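Local coordinates for WbbM protein (Klebsiella pneumoniae, PDB 6U4B) that probably acts as a bifunctional glycosyltransferase that polymerises O-antigen, with a magnesium ion bound in its glycosyltransferase family 8 module, at residues Phe404-Thr409 against Met558-Gly563; Val304-Asp309 against Ala318-Ile323; Tyr471-Ile476 against Glu524-His529; Ala384-Arg389 against Trp503-Asp508. All blocks are in the same frame, centred on the assembly; numbering follows the deposited sequence.

Contact 1. Residues Phe404-Thr409 against Met558-Gly563; sequences FIDSDT and MIHYAG. With MG (magnesium ion), chain C.
Asp406 and Asp408, which form a DXD motif at the C-terminal side of strand 402-405, meet His560 at a magnesium site. The carboxylate oxygens lie close to His560 NE2 because they share the ion, not through a hydrogen bond. Asp406 OD2 and His560 NE2 each bind the magnesium at 2.1 Å. Asp408 turns both carboxylate oxygens to the ion, with OD1 at 2.5 Å and OD2 longer, at 2.7 Å. Both carboxylates stand steeply to the imidazole, with planes 79° and 82° from it for Asp406 and Asp408, and they approach the ring at its NE2 edge while Ala562 CB covers one face. This acidic pair at a strand end is the metal-binding hallmark of GT-A glycosyltransferases, where the ion usually serves the nucleotide-sugar diphosphate. His560 CG lies anti to the backbone N (chi1 -164°), which sends NE2 toward the metal, while ND1 donates to Asn526 on the far side. Asp406 OD1 has a second partner, Arg389.

The two backbones are tied by Tyr561 N, which donates to Asp408 O at 2.9 Å. Beside it Thr409 and His560 form an antiparallel non-hydrogen-bonded pair. Thr409 OG1 turns back to bond Asp406 O at 2.8 Å, which closes the short loop that carries both aspartates, and its CG2 packs on Met558 SD at 3.6 Å. Ile405 CD1 slides past Met558 CG at 3.9 Å.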
loop_
_atom_site.group_PDB
_atom_site.type_symbol
_atom_site.label_atom_id
_atom_site.label_comp_id
_atom_site.label_asym_id
_atom_site.label_seq_id
_atom_site.Cartn_x
_atom_site.Cartn_y
_atom_site.Cartn_z
ATOM N N PHE A 404 -8.749 -4.234 27.885
ATOM C CA PHE A 404 -9.223 -5.323 27.042
ATOM C C PHE A 404 -10.096 -4.774 25.924
ATOM O O PHE A 404 -10.853 -3.819 26.119
ATOM C CB PHE A 404 -10.021 -6.360 27.839
ATOM C CG PHE A 404 -10.717 -7.375 26.965
ATOM C CD1 PHE A 404 -10.069 -8.541 26.595
ATOM C CD2 PHE A 404 -12.002 -7.145 26.482
ATOM C CE1 PHE A 404 -10.688 -9.464 25.778
ATOM C CE2 PHE A 404 -12.621 -8.059 25.655
ATOM C CZ PHE A 404 -11.966 -9.222 25.309
ATOM N N ILE A 405 -10.009 -5.406 24.755
ATOM C CA ILE A 405 -10.850 -5.023 23.626
ATOM C C ILE A 405 -11.206 -6.275 22.836
ATOM O O ILE A 405 -10.363 -7.150 22.619
ATOM C CB ILE A 405 -10.155 -3.955 22.749
ATOM C CG1 ILE A 405 -11.065 -3.508 21.600
ATOM C CG2 ILE A 405 -8.806 -4.454 22.231
ATOM C CD1 ILE A 405 -10.523 -2.321 20.829
ATOM N N ASP A 406 -12.471 -6.361 22.424
ATOM C CA ASP A 406 -12.920 -7.456 21.572
ATOM C C ASP A 406 -12.106 -7.513 20.281
ATOM O O ASP A 406 -11.626 -6.495 19.773
ATOM C CB ASP A 406 -14.402 -7.292 21.233
ATOM C CG ASP A 406 -15.312 -8.021 22.200
ATOM O OD1 ASP A 406 -14.824 -8.496 23.250
ATOM O OD2 ASP A 406 -16.522 -8.126 21.902
ATOM N N SER A 407 -11.972 -8.721 19.735
ATOM C CA SER A 407 -11.190 -8.904 18.520
ATOM C C SER A 407 -11.926 -8.444 17.270
ATOM O O SER A 407 -11.273 -8.124 16.269
ATOM C CB SER A 407 -10.783 -10.371 18.367
ATOM O OG SER A 407 -11.898 -11.179 18.033
ATOM N N ASP A 408 -13.255 -8.396 17.296
ATOM C CA ASP A 408 -14.030 -7.960 16.132
ATOM C C ASP A 408 -14.246 -6.450 16.139
ATOM O O ASP A 408 -15.358 -5.950 15.964
ATOM C CB ASP A 408 -15.355 -8.710 16.077
ATOM C CG ASP A 408 -16.166 -8.561 17.349
ATOM O OD1 ASP A 408 -15.613 -8.074 18.359
ATOM O OD2 ASP A 408 -17.361 -8.925 17.335
ATOM N N THR A 409 -13.159 -5.708 16.352
ATOM C CA THR A 409 -13.202 -4.255 16.409
ATOM C C THR A 409 -12.058 -3.675 15.586
ATOM O O THR A 409 -11.106 -4.371 15.227
ATOM C CB THR A 409 -13.092 -3.736 17.851
ATOM O OG1 THR A 409 -11.798 -4.064 18.374
ATOM C CG2 THR A 409 -14.169 -4.352 18.744
ATOM N N MET A 558 -13.863 3.701 18.602
ATOM C CA MET A 558 -13.713 2.276 18.343
ATOM C C MET A 558 -14.993 1.788 17.687
ATOM O O MET A 558 -16.090 2.113 18.148
ATOM C CB MET A 558 -13.424 1.488 19.630
ATOM C CG MET A 558 -13.329 -0.025 19.434
ATOM S SD MET A 558 -14.914 -0.896 19.496
ATOM C CE MET A 558 -15.021 -1.307 21.240
ATOM N N ILE A 559 -14.846 1.009 16.623
ATOM C CA ILE A 559 -15.968 0.455 15.879
ATOM C C ILE A 559 -16.079 -1.020 16.235
ATOM O O ILE A 559 -15.107 -1.771 16.104
ATOM C CB ILE A 559 -15.785 0.651 14.367
ATOM C CG1 ILE A 559 -15.715 2.142 14.039
ATOM C CG2 ILE A 559 -16.904 -0.033 13.601
ATOM C CD1 ILE A 559 -15.169 2.448 12.659
ATOM N N HIS A 560 -17.255 -1.436 16.692
ATOM C CA HIS A 560 -17.486 -2.801 17.144
ATOM C C HIS A 560 -18.342 -3.516 16.105
ATOM O O HIS A 560 -19.524 -3.197 15.939
ATOM C CB HIS A 560 -18.157 -2.811 18.516
ATOM C CG HIS A 560 -18.081 -4.131 19.215
ATOM N ND1 HIS A 560 -18.526 -4.318 20.506
ATOM C CD2 HIS A 560 -17.609 -5.332 18.802
ATOM C CE1 HIS A 560 -18.329 -5.576 20.859
ATOM N NE2 HIS A 560 -17.774 -6.212 19.843
ATOM N N TYR A 561 -17.750 -4.493 15.417
ATOM C CA TYR A 561 -18.497 -5.273 14.439
ATOM C C TYR A 561 -19.211 -6.437 15.109
ATOM O O TYR A 561 -19.136 -7.578 14.640
ATOM C CB TYR A 561 -17.577 -5.769 13.330
ATOM C CG TYR A 561 -16.872 -4.647 12.617
ATOM C CD1 TYR A 561 -15.589 -4.269 12.985
ATOM C CD2 TYR A 561 -17.499 -3.937 11.602
ATOM C CE1 TYR A 561 -14.943 -3.232 12.347
ATOM C CE2 TYR A 561 -16.861 -2.899 10.956
ATOM C CZ TYR A 561 -15.583 -2.552 11.334
ATOM O OH TYR A 561 -14.939 -1.520 10.699
ATOM N N ALA A 562 -19.915 -6.155 16.200
ATOM C CA ALA A 562 -20.632 -7.200 16.910
ATOM C C ALA A 562 -21.841 -7.656 16.108
ATOM O O ALA A 562 -22.596 -6.843 15.568
ATOM C CB ALA A 562 -21.068 -6.709 18.288
ATOM N N GLY A 563 -22.014 -8.969 16.020
ATOM C CA GLY A 563 -23.188 -9.517 15.376
ATOM C C GLY A 563 -22.893 -10.560 14.321
ATOM O O GLY A 563 -21.865 -11.243 14.364
HETATM MG MG MG C . -17.480 -8.245 19.987
#

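Contact 2. Residues Val304-Asp309 against Ala318-Ile323; sequences VVISFD and ALINSI
The short axes of strand 304-309, which carries Val304 and Ile306, and helix 318-323 pass 11.1 Å apart and run close to antiparallel, at 163°. They are the first strand and the helix of a beta-alpha-beta unit, completed by the parallel strand 333-340, in the Rossmann-like sheet of the family 8 domain. No hydrogen bond crosses between the two segments; aliphatic side chains fill the gap.

Ile306 supplies most of the strand's side of the contact. Its CG1 branch lies anti to the carbonyl carbon (chi1 -42°), and CD1 comes between Leu319 and Ile320. The Ile306 CD1 methyl meets Leu319 CD2 end-on at 3.8 Å and reaches Ile320 CG1 at a slant, 3.7 Å away. Leu319 CD2 also touches Ile306 CG2, so this one methyl bears on both branches of the isoleucine. Ile405 of the neighbouring strand packs on Val304, Ile306 and Leu319 and extends the same apolar layer toward the metal site. One turn along the helix from Leu319 and Ile320, Ile323 CD1 meets Val304 CG1 tip to tip at 3.9 Å.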
loop_
_atom_site.group_PDB
_atom_site.type_symbol
_atom_site.label_atom_id
_atom_site.label_comp_id
_atom_site.label_asym_id
_atom_site.label_seq_id
_atom_site.Cartn_x
_atom_site.Cartn_y
_atom_site.Cartn_z
ATOM N N VAL A 304 -2.573 -3.764 26.186
ATOM C CA VAL A 304 -3.772 -4.075 25.417
ATOM C C VAL A 304 -3.905 -5.588 25.340
ATOM O O VAL A 304 -2.966 -6.278 24.927
ATOM C CB VAL A 304 -3.720 -3.455 24.009
ATOM C CG1 VAL A 304 -4.967 -3.826 23.222
ATOM C CG2 VAL A 304 -3.561 -1.944 24.105
ATOM N N VAL A 305 -5.068 -6.100 25.732
ATOM C CA VAL A 305 -5.309 -7.535 25.799
ATOM C C VAL A 305 -6.409 -7.895 24.812
ATOM O O VAL A 305 -7.497 -7.307 24.839
ATOM C CB VAL A 305 -5.678 -7.978 27.225
ATOM C CG1 VAL A 305 -5.991 -9.466 27.249
ATOM C CG2 VAL A 305 -4.536 -7.663 28.163
ATOM N N ILE A 306 -6.116 -8.860 23.944
ATOM C CA ILE A 306 -7.045 -9.343 22.932
ATOM C C ILE A 306 -7.105 -10.861 23.033
ATOM O O ILE A 306 -6.136 -11.513 23.433
ATOM C CB ILE A 306 -6.622 -8.908 21.511
ATOM C CG1 ILE A 306 -6.136 -7.457 21.513
ATOM C CG2 ILE A 306 -7.775 -9.069 20.537
ATOM C CD1 ILE A 306 -5.416 -7.050 20.243
ATOM N N SER A 307 -8.250 -11.425 22.660
ATOM C CA SER A 307 -8.452 -12.866 22.716
ATOM C C SER A 307 -9.164 -13.324 21.453
ATOM O O SER A 307 -10.222 -12.790 21.110
ATOM C CB SER A 307 -9.260 -13.259 23.960
ATOM O OG SER A 307 -9.590 -14.635 23.951
ATOM N N PHE A 308 -8.584 -14.305 20.765
ATOM C CA PHE A 308 -9.242 -14.888 19.603
ATOM C C PHE A 308 -8.598 -16.226 19.270
ATOM O O PHE A 308 -7.488 -16.537 19.714
ATOM C CB PHE A 308 -9.196 -13.950 18.385
ATOM C CG PHE A 308 -7.815 -13.460 18.031
ATOM C CD1 PHE A 308 -7.381 -12.210 18.446
ATOM C CD2 PHE A 308 -6.962 -14.236 17.259
ATOM C CE1 PHE A 308 -6.120 -11.749 18.110
ATOM C CE2 PHE A 308 -5.698 -13.783 16.923
ATOM C CZ PHE A 308 -5.276 -12.536 17.348
ATOM N N ASP A 309 -9.323 -17.017 18.485
ATOM C CA ASP A 309 -8.818 -18.262 17.936
ATOM C C ASP A 309 -8.319 -18.009 16.514
ATOM O O ASP A 309 -8.268 -16.868 16.042
ATOM C CB ASP A 309 -9.896 -19.352 17.997
ATOM C CG ASP A 309 -11.181 -18.957 17.284
ATOM O OD1 ASP A 309 -11.179 -17.965 16.526
ATOM O OD2 ASP A 309 -12.206 -19.642 17.489
ATOM N N ALA A 318 -6.541 -6.941 11.709
ATOM C CA ALA A 318 -7.067 -5.613 11.409
ATOM C C ALA A 318 -7.093 -4.738 12.656
ATOM O O ALA A 318 -6.726 -3.557 12.603
ATOM C CB ALA A 318 -8.465 -5.729 10.806
ATOM N N LEU A 319 -7.512 -5.307 13.789
ATOM C CA LEU A 319 -7.536 -4.557 15.040
ATOM C C LEU A 319 -6.138 -4.094 15.429
ATOM O O LEU A 319 -5.916 -2.907 15.693
ATOM C CB LEU A 319 -8.148 -5.411 16.151
ATOM C CG LEU A 319 -8.060 -4.846 17.571
ATOM C CD1 LEU A 319 -8.748 -3.486 17.673
ATOM C CD2 LEU A 319 -8.646 -5.831 18.576
ATOM N N ILE A 320 -5.180 -5.024 15.471
ATOM C CA ILE A 320 -3.818 -4.679 15.869
ATOM C C ILE A 320 -3.231 -3.649 14.916
ATOM O O ILE A 320 -2.550 -2.704 15.337
ATOM C CB ILE A 320 -2.948 -5.948 15.949
ATOM C CG1 ILE A 320 -3.340 -6.785 17.172
ATOM C CG2 ILE A 320 -1.467 -5.589 15.987
ATOM C CD1 ILE A 320 -2.709 -8.158 17.208
ATOM N N ASN A 321 -3.496 -3.801 13.618
ATOM C CA ASN A 321 -3.036 -2.800 12.664
ATOM C C ASN A 321 -3.684 -1.446 12.933
ATOM O O ASN A 321 -3.024 -0.406 12.832
ATOM C CB ASN A 321 -3.317 -3.263 11.236
ATOM C CG ASN A 321 -2.138 -3.038 10.317
ATOM O OD1 ASN A 321 -1.013 -2.842 10.776
ATOM N ND2 ASN A 321 -2.386 -3.068 9.013
ATOM N N SER A 322 -4.970 -1.438 13.302
ATOM C CA SER A 322 -5.623 -0.174 13.628
ATOM C C SER A 322 -5.018 0.448 14.880
ATOM O O SER A 322 -4.895 1.676 14.971
ATOM C CB SER A 322 -7.134 -0.376 13.802
ATOM O OG SER A 322 -7.464 -0.852 15.101
ATOM N N ILE A 323 -4.631 -0.380 15.853
ATOM C CA ILE A 323 -3.985 0.139 17.055
ATOM C C ILE A 323 -2.651 0.782 16.701
ATOM O O ILE A 323 -2.312 1.864 17.197
ATOM C CB ILE A 323 -3.818 -0.982 18.098
ATOM C CG1 ILE A 323 -5.184 -1.492 18.558
ATOM C CG2 ILE A 323 -2.996 -0.491 19.284
ATOM C CD1 ILE A 323 -5.113 -2.678 19.491
#

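Contact 3. Residues Tyr471-Ile476 against Glu524-His529; sequences YFQAGI and EWNVYH
Gln473 and Asn526 join side chain to side chain in a buried second shell of the magnesium site, where the corner after strand 472-473 of the large GT-A sheet meets the chain entering strand 527-528 of the small three-stranded sheet. Asn526 ND2 donates to Gln473 OE1 at 2.9 Å. The donor lies in the carbonyl plane, on a lone pair, although the two amide planes are 79° apart. A second donor, Gly475 N, reaches the same OE1 from above that plane at 2.7 Å, so two bonds hold the glutamine oxygen across the corner.

Asn526 CG sits anti to the backbone N (chi1 -162°), with its amide between the corner and His560: OD1 faces this metal ligand, which it probably helps to orient. A water that accepts from Asn526 ND2 at 3.2 Å donates to Gln473 O and Ile476 O, so it bridges the two carbonyls of the corner to the asparagine. Around these polar groups, the hydroxyl end of Tyr528, which also makes a weak hydrogen bond to Asp433, meets the bent glutamine chain, with OH 3.1 Å from Gln473 CG. On the other flank Ile476 CG2 packs 3.5 Å from Trp525 O, and Ile476 CD1 touches Trp525 CE3 at 4.0 Å.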
loop_
_atom_site.group_PDB
_atom_site.type_symbol
_atom_site.label_atom_id
_atom_site.label_comp_id
_atom_site.label_asym_id
_atom_site.label_seq_id
_atom_site.Cartn_x
_atom_site.Cartn_y
_atom_site.Cartn_z
ATOM N N TYR A 471 -25.914 -1.390 33.244
ATOM C CA TYR A 471 -25.322 -2.537 32.572
ATOM C C TYR A 471 -24.352 -2.066 31.492
ATOM O O TYR A 471 -24.720 -1.275 30.619
ATOM C CB TYR A 471 -26.426 -3.398 31.964
ATOM C CG TYR A 471 -25.981 -4.753 31.467
ATOM C CD1 TYR A 471 -25.447 -4.910 30.193
ATOM C CD2 TYR A 471 -26.114 -5.882 32.267
ATOM C CE1 TYR A 471 -25.051 -6.150 29.733
ATOM C CE2 TYR A 471 -25.720 -7.124 31.820
ATOM C CZ TYR A 471 -25.190 -7.256 30.554
ATOM O OH TYR A 471 -24.798 -8.496 30.108
ATOM N N PHE A 472 -23.113 -2.548 31.552
ATOM C CA PHE A 472 -22.064 -2.111 30.643
ATOM C C PHE A 472 -21.710 -3.213 29.651
ATOM O O PHE A 472 -21.850 -4.405 29.941
ATOM C CB PHE A 472 -20.803 -1.684 31.409
ATOM C CG PHE A 472 -20.105 -2.813 32.125
ATOM C CD1 PHE A 472 -19.183 -3.613 31.464
ATOM C CD2 PHE A 472 -20.354 -3.059 33.465
ATOM C CE1 PHE A 472 -18.540 -4.646 32.119
ATOM C CE2 PHE A 472 -19.712 -4.088 34.126
ATOM C CZ PHE A 472 -18.806 -4.883 33.453
ATOM N N GLN A 473 -21.229 -2.796 28.483
ATOM C CA GLN A 473 -20.834 -3.715 27.427
ATOM C C GLN A 473 -19.378 -4.132 27.614
ATOM O O GLN A 473 -18.526 -3.311 27.966
ATOM C CB GLN A 473 -21.036 -3.064 26.058
ATOM C CG GLN A 473 -21.555 -4.010 24.992
ATOM C CD GLN A 473 -20.459 -4.841 24.363
ATOM O OE1 GLN A 473 -19.381 -4.331 24.053
ATOM N NE2 GLN A 473 -20.727 -6.127 24.171
ATOM N N ALA A 474 -19.099 -5.412 27.377
ATOM C CA ALA A 474 -17.793 -5.995 27.664
ATOM C C ALA A 474 -16.840 -5.969 26.473
ATOM O O ALA A 474 -15.758 -6.562 26.553
ATOM C CB ALA A 474 -17.956 -7.438 28.154
ATOM N N GLY A 475 -17.210 -5.300 25.380
ATOM C CA GLY A 475 -16.360 -5.266 24.201
ATOM C C GLY A 475 -15.114 -4.421 24.358
ATOM O O GLY A 475 -14.178 -4.565 23.567
ATOM N N ILE A 476 -15.088 -3.533 25.350
ATOM C CA ILE A 476 -13.886 -2.773 25.673
ATOM C C ILE A 476 -13.936 -2.429 27.158
ATOM O O ILE A 476 -14.914 -1.852 27.646
ATOM C CB ILE A 476 -13.741 -1.528 24.771
ATOM C CG1 ILE A 476 -12.359 -0.889 24.930
ATOM C CG2 ILE A 476 -14.851 -0.504 25.006
ATOM C CD1 ILE A 476 -12.036 0.122 23.832
ATOM N N GLU A 524 -18.619 6.838 22.201
ATOM C CA GLU A 524 -17.706 6.856 21.063
ATOM C C GLU A 524 -16.678 5.733 21.122
ATOM O O GLU A 524 -16.071 5.409 20.096
ATOM C CB GLU A 524 -16.981 8.204 20.981
ATOM C CG GLU A 524 -17.856 9.389 20.589
ATOM C CD GLU A 524 -18.790 9.838 21.700
ATOM O OE1 GLU A 524 -19.952 10.184 21.398
ATOM O OE2 GLU A 524 -18.360 9.845 22.872
ATOM N N TRP A 525 -16.469 5.133 22.292
ATOM C CA TRP A 525 -15.464 4.094 22.466
ATOM C C TRP A 525 -16.000 2.688 22.225
ATOM O O TRP A 525 -15.240 1.723 22.357
ATOM C CB TRP A 525 -14.850 4.184 23.867
ATOM C CG TRP A 525 -13.673 5.103 23.917
ATOM C CD1 TRP A 525 -13.594 6.310 24.550
ATOM C CD2 TRP A 525 -12.404 4.898 23.285
ATOM N NE1 TRP A 525 -12.350 6.865 24.356
ATOM C CE2 TRP A 525 -11.602 6.018 23.582
ATOM C CE3 TRP A 525 -11.869 3.875 22.496
ATOM C CZ2 TRP A 525 -10.292 6.140 23.122
ATOM C CZ3 TRP A 525 -10.569 3.999 22.039
ATOM C CH2 TRP A 525 -9.795 5.123 22.353
ATOM N N ASN A 526 -17.277 2.547 21.871
ATOM C CA ASN A 526 -17.844 1.236 21.579
ATOM C C ASN A 526 -19.045 1.384 20.651
ATOM O O ASN A 526 -20.185 1.142 21.057
ATOM C CB ASN A 526 -18.246 0.521 22.872
ATOM C CG ASN A 526 -18.417 -0.975 22.685
ATOM O OD1 ASN A 526 -18.687 -1.452 21.583
ATOM N ND2 ASN A 526 -18.260 -1.725 23.769
ATOM N N VAL A 527 -18.797 1.765 19.403
ATOM C CA VAL A 527 -19.862 2.076 18.457
ATOM C C VAL A 527 -20.191 0.813 17.668
ATOM O O VAL A 527 -19.362 0.310 16.906
ATOM C CB VAL A 527 -19.462 3.227 17.525
ATOM C CG1 VAL A 527 -20.580 3.531 16.534
ATOM C CG2 VAL A 527 -19.117 4.467 18.339
ATOM N N TYR A 528 -21.405 0.297 17.854
ATOM C CA TYR A 528 -21.877 -0.799 17.021
ATOM C C TYR A 528 -21.941 -0.356 15.566
ATOM O O TYR A 528 -22.401 0.747 15.255
ATOM C CB TYR A 528 -23.261 -1.267 17.471
ATOM C CG TYR A 528 -23.319 -1.891 18.846
ATOM C CD1 TYR A 528 -23.739 -1.155 19.945
ATOM C CD2 TYR A 528 -22.977 -3.224 19.040
ATOM C CE1 TYR A 528 -23.805 -1.721 21.200
ATOM C CE2 TYR A 528 -23.040 -3.801 20.294
ATOM C CZ TYR A 528 -23.455 -3.044 21.370
ATOM O OH TYR A 528 -23.523 -3.612 22.621
ATOM N N HIS A 529 -21.477 -1.221 14.666
ATOM C CA HIS A 529 -21.587 -0.919 13.246
ATOM C C HIS A 529 -23.002 -1.112 12.717
ATOM O O HIS A 529 -23.295 -0.663 11.604
ATOM C CB HIS A 529 -20.602 -1.773 12.441
ATOM C CG HIS A 529 -21.012 -3.205 12.294
ATOM N ND1 HIS A 529 -21.357 -3.997 13.367
ATOM C CD2 HIS A 529 -21.121 -3.992 11.197
ATOM C CE1 HIS A 529 -21.666 -5.207 12.938
ATOM N NE2 HIS A 529 -21.530 -5.231 11.625
HETATM O O HOH W 1 -17.474 -1.233 26.794
#

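Contact 4. Residues Ala384-Arg389 against Trp503-Asp508; sequences ASTYAR and WFLDQD
Arg389 and Asp506 form a salt bridge in which the guanidinium grips the carboxylate side-on. Arg389 NE donates to Asp506 OD2 at 2.6 Å, and NH2 reaches Asp506 OD1 at 3.2 Å along a nearly straight N-H (170°). Both oxygens are met on their syn sides, and with the planes 19° apart the two groups are nearly coplanar and meet edge to edge. A weak bond from NH2 to OD2 adds to the grip. The bend of Arg389 at chi3 (-72°) turns NE to Asp506 and leaves NH1 for a salt bridge to Asp406, a magnesium ligand, so the arginine links this carboxylate to the metal site of the GT-A domain.

A water donates to Asp506 OD2 at 2.8 Å and to Thr386 O at 2.6 Å, tying the aspartate to the type I turn Ser385-Ala388. Asp506 lies in the first turn of helix 505-513, whose N-terminal end would probably favour its negative charge as well. Tyr387 packs beside this helix start, its CD2 3.9 Å from Asp506 CB. The phenol crosses Leu505 at about a right angle, with Tyr387 OH 3.6 Å from Leu505 CD2. Farther out, Thr386 CG2 covers part of one Tyr387 ring face and meets Leu505 CD1 at 3.8 Å.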
loop_
_atom_site.group_PDB
_atom_site.type_symbol
_atom_site.label_atom_id
_atom_site.label_comp_id
_atom_site.label_asym_id
_atom_site.label_seq_id
_atom_site.Cartn_x
_atom_site.Cartn_y
_atom_site.Cartn_z
ATOM N N ALA A 384 -12.073 -21.831 28.055
ATOM C CA ALA A 384 -11.138 -20.807 28.506
ATOM C C ALA A 384 -11.248 -19.547 27.654
ATOM O O ALA A 384 -11.106 -18.429 28.163
ATOM C CB ALA A 384 -9.709 -21.350 28.481
ATOM N N SER A 385 -11.511 -19.707 26.356
ATOM C CA SER A 385 -11.635 -18.544 25.484
ATOM C C SER A 385 -12.952 -17.813 25.718
ATOM O O SER A 385 -12.992 -16.578 25.701
ATOM C CB SER A 385 -11.502 -18.968 24.022
ATOM O OG SER A 385 -12.380 -20.039 23.721
ATOM N N THR A 386 -14.039 -18.557 25.944
ATOM C CA THR A 386 -15.333 -17.923 26.188
ATOM C C THR A 386 -15.290 -17.037 27.429
ATOM O O THR A 386 -15.920 -15.975 27.465
ATOM C CB THR A 386 -16.426 -18.986 26.328
ATOM O OG1 THR A 386 -16.537 -19.726 25.106
ATOM C CG2 THR A 386 -17.772 -18.343 26.648
ATOM N N TYR A 387 -14.534 -17.449 28.448
ATOM C CA TYR A 387 -14.470 -16.731 29.715
ATOM C C TYR A 387 -13.106 -16.093 29.958
ATOM O O TYR A 387 -12.747 -15.828 31.109
ATOM C CB TYR A 387 -14.837 -17.671 30.864
ATOM C CG TYR A 387 -16.253 -18.191 30.775
ATOM C CD1 TYR A 387 -16.538 -19.392 30.137
ATOM C CD2 TYR A 387 -17.307 -17.471 31.319
ATOM C CE1 TYR A 387 -17.835 -19.862 30.050
ATOM C CE2 TYR A 387 -18.602 -17.930 31.233
ATOM C CZ TYR A 387 -18.863 -19.124 30.601
ATOM O OH TYR A 387 -20.159 -19.578 30.524
ATOM N N ALA A 388 -12.351 -15.824 28.887
ATOM C CA ALA A 388 -10.983 -15.332 29.030
ATOM C C ALA A 388 -10.924 -14.033 29.825
ATOM O O ALA A 388 -9.994 -13.825 30.613
ATOM C CB ALA A 388 -10.355 -15.139 27.648
ATOM N N ARG A 389 -11.907 -13.147 29.631
ATOM C CA ARG A 389 -11.894 -11.855 30.313
ATOM C C ARG A 389 -11.861 -12.008 31.830
ATOM O O ARG A 389 -11.261 -11.177 32.523
ATOM C CB ARG A 389 -13.111 -11.030 29.891
ATOM C CG ARG A 389 -12.998 -10.403 28.504
ATOM C CD ARG A 389 -14.242 -9.589 28.180
ATOM N NE ARG A 389 -15.395 -10.439 27.910
ATOM C CZ ARG A 389 -16.138 -10.372 26.810
ATOM N NH1 ARG A 389 -15.865 -9.474 25.872
ATOM N NH2 ARG A 389 -17.168 -11.194 26.656
ATOM N N TRP A 503 -26.998 -15.586 31.186
ATOM C CA TRP A 503 -27.526 -15.296 29.857
ATOM C C TRP A 503 -26.421 -14.857 28.902
ATOM O O TRP A 503 -26.257 -15.429 27.818
ATOM C CB TRP A 503 -28.612 -14.225 29.962
ATOM C CG TRP A 503 -29.377 -13.993 28.700
ATOM C CD1 TRP A 503 -29.459 -14.827 27.624
ATOM C CD2 TRP A 503 -30.172 -12.845 28.379
ATOM N NE1 TRP A 503 -30.255 -14.271 26.654
ATOM C CE2 TRP A 503 -30.706 -13.054 27.093
ATOM C CE3 TRP A 503 -30.482 -11.660 29.055
ATOM C CZ2 TRP A 503 -31.534 -12.124 26.468
ATOM C CZ3 TRP A 503 -31.305 -10.738 28.433
ATOM C CH2 TRP A 503 -31.821 -10.975 27.153
ATOM N N PHE A 504 -25.647 -13.845 29.290
ATOM C CA PHE A 504 -24.546 -13.353 28.475
ATOM C C PHE A 504 -23.187 -13.695 29.078
ATOM O O PHE A 504 -22.234 -12.922 28.954
ATOM C CB PHE A 504 -24.681 -11.849 28.245
ATOM C CG PHE A 504 -25.715 -11.497 27.219
ATOM C CD1 PHE A 504 -25.410 -11.533 25.868
ATOM C CD2 PHE A 504 -26.999 -11.149 27.601
ATOM C CE1 PHE A 504 -26.365 -11.216 24.916
ATOM C CE2 PHE A 504 -27.957 -10.831 26.656
ATOM C CZ PHE A 504 -27.639 -10.865 25.313
ATOM N N LEU A 505 -23.099 -14.844 29.743
ATOM C CA LEU A 505 -21.829 -15.492 30.102
ATOM C C LEU A 505 -20.986 -14.521 30.928
ATOM O O LEU A 505 -21.506 -13.938 31.893
ATOM C CB LEU A 505 -21.183 -16.004 28.819
ATOM C CG LEU A 505 -22.084 -16.760 27.841
ATOM C CD1 LEU A 505 -21.321 -17.107 26.573
ATOM C CD2 LEU A 505 -22.665 -18.014 28.480
ATOM N N ASP A 506 -19.710 -14.309 30.591
ATOM C CA ASP A 506 -18.830 -13.498 31.425
ATOM C C ASP A 506 -19.233 -12.031 31.451
ATOM O O ASP A 506 -18.889 -11.327 32.407
ATOM C CB ASP A 506 -17.382 -13.629 30.949
ATOM C CG ASP A 506 -17.197 -13.191 29.507
ATOM O OD1 ASP A 506 -18.064 -13.515 28.667
ATOM O OD2 ASP A 506 -16.187 -12.520 29.214
ATOM N N GLN A 507 -19.940 -11.548 30.426
ATOM C CA GLN A 507 -20.456 -10.184 30.488
ATOM C C GLN A 507 -21.429 -10.029 31.649
ATOM O O GLN A 507 -21.401 -9.020 32.365
ATOM C CB GLN A 507 -21.124 -9.797 29.166
ATOM C CG GLN A 507 -21.577 -8.338 29.120
ATOM C CD GLN A 507 -22.060 -7.907 27.745
ATOM O OE1 GLN A 507 -21.299 -7.347 26.956
ATOM N NE2 GLN A 507 -23.330 -8.162 27.454
ATOM N N ASP A 508 -22.288 -11.030 31.862
ATOM C CA ASP A 508 -23.194 -11.004 33.006
ATOM C C ASP A 508 -22.435 -11.162 34.316
ATOM O O ASP A 508 -22.753 -10.496 35.308
ATOM C CB ASP A 508 -24.247 -12.104 32.871
ATOM C CG ASP A 508 -25.356 -11.740 31.904
ATOM O OD1 ASP A 508 -25.419 -10.567 31.482
ATOM O OD2 ASP A 508 -26.166 -12.635 31.574
HETATM O O HOH W 2 -14.489 -13.799 27.414
#

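Overall arrangement
Contacts 1, 2 and 3 are buried, whereas contact 4 is only partly buried and lies where a loop meets the start of a helix. Contact 2 is purely apolar and belongs to the large sheet, which it shares with contact 1 through the neighbouring strands 302-309 and 402-405. Contact 1 supplies the metal ligands themselves. Contact 3 reaches the histidine through its asparagine amide and the first aspartate through the backbone of Gly475; contact 4 reaches that aspartate through an arginine. Strands 558-560 and 527-528 pair in the small sheet, tying contacts 1 and 3, while Gln507 bonds Ala474 and Asp508 bonds Tyr471, linking contact 4 to contact 3.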